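PDB 4OQZ: putative oxidoreductase YfjR from Streptomyces aurantiacus, which reduces imines to amines, probably with NADPH bound in a Rossmann-type domain as the hydride donor. Local coordinates for residues 132-137 against 146-151; 139-144 against 155-160. All coordinates share one frame; numbering follows the deposited sequence.

Contact 1 (132-137 against 146-151)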
loop_
_atom_site.group_PDB
_atom_site.type_symbol
_atom_site.label_atom_id
_atom_site.label_comp_id
_atom_site.label_asym_id
_atom_site.label_seq_id
_atom_site.Cartn_x
_atom_site.Cartn_y
_atom_site.Cartn_z
ATOM N N THR A 132 -17.595 -0.052 -10.529
ATOM C CA THR A 132 -17.036 -0.041 -11.882
ATOM C C THR A 132 -17.008 1.400 -12.352
ATOM O O THR A 132 -18.011 2.124 -12.238
ATOM C CB THR A 132 -17.840 -0.898 -12.853
ATOM O OG1 THR A 132 -17.971 -2.220 -12.344
ATOM C CG2 THR A 132 -17.190 -0.970 -14.279
ATOM N N PHE A 133 -15.866 1.803 -12.910
ATOM C CA PHE A 133 -15.691 3.138 -13.473
ATOM C C PHE A 133 -16.184 3.059 -14.918
ATOM O O PHE A 133 -15.859 2.108 -15.609
ATOM C CB PHE A 133 -14.195 3.532 -13.497
ATOM C CG PHE A 133 -13.535 3.762 -12.160
ATOM C CD1 PHE A 133 -13.832 4.894 -11.404
ATOM C CD2 PHE A 133 -12.580 2.878 -11.680
ATOM C CE1 PHE A 133 -13.226 5.099 -10.165
ATOM C CE2 PHE A 133 -11.964 3.095 -10.436
ATOM C CZ PHE A 133 -12.312 4.182 -9.682
ATOM N N TYR A 134 -16.946 4.045 -15.358
ATOM C CA TYR A 134 -17.438 4.165 -16.724
ATOM C C TYR A 134 -17.085 5.515 -17.341
ATOM O O TYR A 134 -17.182 6.557 -16.682
ATOM C CB TYR A 134 -18.948 3.935 -16.815
ATOM C CG TYR A 134 -19.335 2.480 -16.627
ATOM C CD1 TYR A 134 -19.152 1.552 -17.647
ATOM C CD2 TYR A 134 -19.857 2.029 -15.418
ATOM C CE1 TYR A 134 -19.473 0.212 -17.468
ATOM C CE2 TYR A 134 -20.204 0.694 -15.235
ATOM C CZ TYR A 134 -20.010 -0.214 -16.265
ATOM O OH TYR A 134 -20.320 -1.550 -16.097
ATOM N N SER A 135 -16.651 5.484 -18.603
ATOM C CA SER A 135 -16.358 6.680 -19.358
ATOM C C SER A 135 -16.823 6.531 -20.821
ATOM O O SER A 135 -16.964 5.414 -21.320
ATOM C CB SER A 135 -14.900 7.109 -19.202
ATOM O OG SER A 135 -13.969 6.299 -19.901
ATOM N N GLY A 136 -17.163 7.653 -21.443
ATOM C CA GLY A 136 -17.690 7.685 -22.800
ATOM C C GLY A 136 -18.955 8.511 -22.879
ATOM O O GLY A 136 -19.191 9.327 -21.985
ATOM N N PRO A 137 -19.804 8.317 -23.921
ATOM C CA PRO A 137 -21.008 9.159 -24.063
ATOM C C PRO A 137 -22.048 9.019 -22.951
ATOM O O PRO A 137 -22.621 7.942 -22.749
ATOM C CB PRO A 137 -21.528 8.810 -25.465
ATOM C CG PRO A 137 -20.349 8.188 -26.176
ATOM C CD PRO A 137 -19.667 7.411 -25.076
ATOM N N ALA A 146 -29.049 0.973 -15.033
ATOM C CA ALA A 146 -29.717 -0.135 -14.315
ATOM C C ALA A 146 -29.141 -1.504 -14.723
ATOM O O ALA A 146 -28.963 -2.357 -13.856
ATOM C CB ALA A 146 -31.228 -0.107 -14.544
ATOM N N ALA A 147 -28.814 -1.692 -16.024
ATOM C CA ALA A 147 -28.212 -2.921 -16.538
ATOM C C ALA A 147 -26.752 -3.065 -16.113
ATOM O O ALA A 147 -26.330 -4.162 -15.790
ATOM C CB ALA A 147 -28.328 -2.974 -18.052
ATOM N N LEU A 148 -25.986 -1.970 -16.068
ATOM C CA LEU A 148 -24.591 -2.013 -15.623
ATOM C C LEU A 148 -24.525 -2.257 -14.115
ATOM O O LEU A 148 -23.534 -2.821 -13.646
ATOM C CB LEU A 148 -23.853 -0.714 -16.000
ATOM C CG LEU A 148 -23.934 -0.317 -17.467
ATOM C CD1 LEU A 148 -23.498 1.118 -17.654
ATOM C CD2 LEU A 148 -23.170 -1.304 -18.355
ATOM N N GLU A 149 -25.611 -1.921 -13.372
ATOM C CA GLU A 149 -25.701 -2.158 -11.924
ATOM C C GLU A 149 -25.808 -3.672 -11.611
ATOM O O GLU A 149 -25.623 -4.084 -10.451
ATOM C CB GLU A 149 -26.873 -1.396 -11.292
ATOM C CG GLU A 149 -26.607 0.097 -11.172
ATOM C CD GLU A 149 -27.757 0.908 -10.613
ATOM O OE1 GLU A 149 -28.904 0.407 -10.566
ATOM O OE2 GLU A 149 -27.503 2.063 -10.213
ATOM N N VAL A 150 -26.081 -4.483 -12.652
ATOM C CA VAL A 150 -26.161 -5.935 -12.521
ATOM C C VAL A 150 -24.729 -6.446 -12.365
ATOM O O VAL A 150 -24.508 -7.313 -11.514
ATOM C CB VAL A 150 -26.955 -6.617 -13.661
ATOM C CG1 VAL A 150 -26.917 -8.143 -13.549
ATOM C CG2 VAL A 150 -28.395 -6.125 -13.687
ATOM N N ILE A 151 -23.760 -5.867 -13.128
ATOM C CA ILE A 151 -22.324 -6.198 -13.062
ATOM C C ILE A 151 -21.776 -5.877 -11.652
ATOM O O ILE A 151 -21.255 -6.779 -10.999
ATOM C CB ILE A 151 -21.502 -5.532 -14.205
ATOM C CG1 ILE A 151 -21.880 -6.159 -15.575
ATOM C CG2 ILE A 151 -19.985 -5.645 -13.958
ATOM C CD1 ILE A 151 -21.700 -5.131 -16.794
HETATM O O HOH W 1 -20.923 -2.149 -13.436
#
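Strand 132-135, which carries Tyr134, and the end of helix 138-151, which carries Leu148 and Ile151, lie 10.2 Å apart at the closest approach of their axes and run roughly antiparallel, at 144°. This is the strand-to-helix step of a beta-alpha-beta unit (strand 131-135, helix 138-151, strand 154-159) at one margin of the Rossmann-type domain, where the helix packs across the sheet. No hydrogen bond joins the two segments directly; side-chain packing and one water do.

Tyr134 spans the gap. Its CG stands anti to its own carbonyl carbon (chi1 -73°), which carries the ring out from the sheet to the helix. Leu148 lies over one face of that ring: its CD1 is 4.0 Å from the ring centroid and 11° off the normal, a CH-pi contact close to the middle of the ring. CD2 and CB of Leu148 sit over the phenol end of the same face, CB coming within 3.6 Å of Tyr134 OH, while Ile151 CD1 closes in on the same oxygen. A branched leucine suits this place because one methyl lies over the ring while the other reaches the phenol oxygen. Ile151 also packs on Met17 and Tyr21 of helix 12-23.

A tyrosine suits the strand position because its ring packs on Leu148 while its hydroxyl, buried among aliphatic groups, reaches a water bound to the helix backbone. Thr132, on the same side of the strand, approaches Ile151 more loosely and turns its OG1 to Thr152, just beyond the helical segment. Water 1 lies in the plane of the Tyr134 ring, 2.8 Å from Tyr134 OH, and donates a hydrogen bond of 2.7 Å to Leu148 O.

Contact 2 (139-144 against 155-160)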
loop_
_atom_site.group_PDB
_atom_site.type_symbol
_atom_site.label_atom_id
_atom_site.label_comp_id
_atom_site.label_asym_id
_atom_site.label_seq_id
_atom_site.Cartn_x
_atom_site.Cartn_y
_atom_site.Cartn_z
ATOM N N ALA A 139 -25.162 9.942 -22.467
ATOM C CA ALA A 139 -26.517 9.480 -22.805
ATOM C C ALA A 139 -26.661 7.955 -22.785
ATOM O O ALA A 139 -27.694 7.463 -22.320
ATOM C CB ALA A 139 -26.958 10.048 -24.156
ATOM N N ALA A 140 -25.634 7.214 -23.294
ATOM C CA ALA A 140 -25.618 5.744 -23.321
ATOM C C ALA A 140 -25.460 5.195 -21.897
ATOM O O ALA A 140 -26.137 4.229 -21.549
ATOM C CB ALA A 140 -24.485 5.237 -24.207
ATOM N N TYR A 141 -24.603 5.842 -21.070
ATOM C CA TYR A 141 -24.365 5.462 -19.671
ATOM C C TYR A 141 -25.674 5.571 -18.891
ATOM O O TYR A 141 -26.084 4.596 -18.241
ATOM C CB TYR A 141 -23.258 6.331 -19.015
ATOM C CG TYR A 141 -23.201 6.170 -17.509
ATOM C CD1 TYR A 141 -22.539 5.088 -16.929
ATOM C CD2 TYR A 141 -23.888 7.044 -16.666
ATOM C CE1 TYR A 141 -22.547 4.891 -15.547
ATOM C CE2 TYR A 141 -23.907 6.852 -15.286
ATOM C CZ TYR A 141 -23.216 5.788 -14.728
ATOM O OH TYR A 141 -23.188 5.627 -13.365
ATOM N N ASP A 142 -26.330 6.751 -18.990
ATOM C CA ASP A 142 -27.608 7.050 -18.346
ATOM C C ASP A 142 -28.727 6.067 -18.721
ATOM O O ASP A 142 -29.469 5.627 -17.840
ATOM C CB ASP A 142 -28.057 8.493 -18.657
ATOM C CG ASP A 142 -27.302 9.574 -17.910
ATOM O OD1 ASP A 142 -26.980 9.361 -16.719
ATOM O OD2 ASP A 142 -27.074 10.656 -18.500
ATOM N N GLN A 143 -28.838 5.727 -20.017
ATOM C CA GLN A 143 -29.877 4.848 -20.558
ATOM C C GLN A 143 -29.761 3.427 -20.039
ATOM O O GLN A 143 -30.770 2.791 -19.735
ATOM C CB GLN A 143 -29.801 4.844 -22.101
ATOM C CG GLN A 143 -31.033 4.262 -22.803
ATOM C CD GLN A 143 -30.795 3.904 -24.258
ATOM O OE1 GLN A 143 -30.104 4.613 -25.013
ATOM N NE2 GLN A 143 -31.401 2.803 -24.694
ATOM N N HIS A 144 -28.529 2.931 -19.947
ATOM C CA HIS A 144 -28.237 1.551 -19.566
ATOM C C HIS A 144 -27.695 1.334 -18.125
ATOM O O HIS A 144 -27.335 0.213 -17.792
ATOM C CB HIS A 144 -27.283 0.948 -20.608
ATOM C CG HIS A 144 -27.845 0.933 -21.995
ATOM N ND1 HIS A 144 -28.792 0.002 -22.377
ATOM C CD2 HIS A 144 -27.575 1.742 -23.048
ATOM C CE1 HIS A 144 -29.074 0.274 -23.640
ATOM N NE2 HIS A 144 -28.357 1.302 -24.092
ATOM N N THR A 155 -21.710 2.138 -9.813
ATOM C CA THR A 155 -21.152 2.518 -11.120
ATOM C C THR A 155 -20.728 3.972 -11.008
ATOM O O THR A 155 -21.464 4.802 -10.458
ATOM C CB THR A 155 -22.082 2.206 -12.323
ATOM O OG1 THR A 155 -23.199 3.103 -12.345
ATOM C CG2 THR A 155 -22.542 0.704 -12.385
ATOM N N ASP A 156 -19.525 4.280 -11.493
ATOM C CA ASP A 156 -18.967 5.635 -11.351
ATOM C C ASP A 156 -18.561 6.256 -12.681
ATOM O O ASP A 156 -17.453 6.024 -13.157
ATOM C CB ASP A 156 -17.786 5.573 -10.377
ATOM C CG ASP A 156 -17.212 6.893 -9.899
ATOM O OD1 ASP A 156 -17.729 7.961 -10.317
ATOM O OD2 ASP A 156 -16.295 6.862 -9.055
ATOM N N TYR A 157 -19.451 7.083 -13.256
ATOM C CA TYR A 157 -19.223 7.776 -14.520
ATOM C C TYR A 157 -18.205 8.918 -14.347
ATOM O O TYR A 157 -18.482 9.901 -13.651
ATOM C CB TYR A 157 -20.544 8.276 -15.112
ATOM C CG TYR A 157 -20.363 8.969 -16.439
ATOM C CD1 TYR A 157 -20.262 8.240 -17.622
ATOM C CD2 TYR A 157 -20.258 10.356 -16.515
ATOM C CE1 TYR A 157 -20.077 8.876 -18.848
ATOM C CE2 TYR A 157 -20.060 11.000 -17.734
ATOM C CZ TYR A 157 -19.989 10.257 -18.899
ATOM O OH TYR A 157 -19.829 10.899 -20.099
ATOM N N ARG A 158 -17.033 8.769 -14.988
ATOM C CA ARG A 158 -15.893 9.691 -14.888
ATOM C C ARG A 158 -15.842 10.793 -15.913
ATOM O O ARG A 158 -15.256 11.859 -15.656
ATOM C CB ARG A 158 -14.554 8.920 -14.853
ATOM C CG ARG A 158 -14.383 7.884 -13.718
ATOM C CD ARG A 158 -14.816 8.350 -12.323
ATOM N NE ARG A 158 -14.240 9.644 -11.930
ATOM C CZ ARG A 158 -14.852 10.533 -11.148
ATOM N NH1 ARG A 158 -16.067 10.286 -10.672
ATOM N NH2 ARG A 158 -14.257 11.686 -10.849
ATOM N N GLY A 159 -16.435 10.555 -17.072
ATOM C CA GLY A 159 -16.424 11.573 -18.111
ATOM C C GLY A 159 -16.641 11.058 -19.515
ATOM O O GLY A 159 -16.764 9.849 -19.744
ATOM N N GLU A 160 -16.686 11.999 -20.459
ATOM C CA GLU A 160 -16.905 11.740 -21.877
ATOM C C GLU A 160 -15.725 11.041 -22.543
ATOM O O GLU A 160 -15.922 10.307 -23.521
ATOM C CB GLU A 160 -17.254 13.046 -22.602
ATOM C CG GLU A 160 -18.629 13.587 -22.239
ATOM C CD GLU A 160 -19.826 12.947 -22.919
ATOM O OE1 GLU A 160 -19.634 12.180 -23.891
ATOM O OE2 GLU A 160 -20.965 13.279 -22.523
HETATM O O HOH W 2 -21.973 7.806 -11.734
#
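Tyr141 and Tyr157 both place CG opposite the backbone N (chi1 168° and -179°), sending the first ring from the helix to the strand and the second back across it, while Thr155 holds OG1 between its backbone N and carbonyl carbon, beside the phenol of Tyr141. One face of the Tyr141 ring is met by the CB of Tyr157, 3.7 Å from the centroid in a CH-pi contact. The rings themselves meet obliquely, with planes at 38° and the nearest carbons, Tyr141 CG and Tyr157 CD1, 3.6 Å apart. In the beta-alpha-beta unit at this margin of the Rossmann-type domain, the contact packs the first turns of helix 138-151 onto the last strand, 154-159.

A tyrosine suits the helix position because its ring packs on Tyr157 and its hydroxyl reaches Thr155 and a water on the strand. Thr155 suits its place because its short side chain brings OG1 to Tyr141 OH in a hydrogen bond of 2.7 Å, at the ring edge near its plane. Replacing Tyr141 with an alanine would probably leave Thr155 OG1 without this mate and open a gap over Tyr157 CB. Water 2 bonds to Tyr141 OH at 3.0 Å and accepts from Tyr157 N. Tyr157 fits because its CB and ring cover Tyr141 while its hydroxyl extends to a hydrogen bond with Gly136 O.

From the N terminus, the chain passes along strand 131-135, turns at Gly136 and Pro137 into helix 138-151, and returns along strand 154-159. Contact 1 closes the first loop, joining the strand to the late part of the helix; contact 2 closes the second, from the early part of the helix to the last strand. Their segments alternate, so the loops cross rather than nest, and their centres lie only 6 Å apart. The two strands are parallel neighbours in the sheet, connected by Thr132 O and Asp156 N at 2.7 Å, a probable hydrogen bond. Together the contacts fasten both halves of one helix to this margin of the sheet.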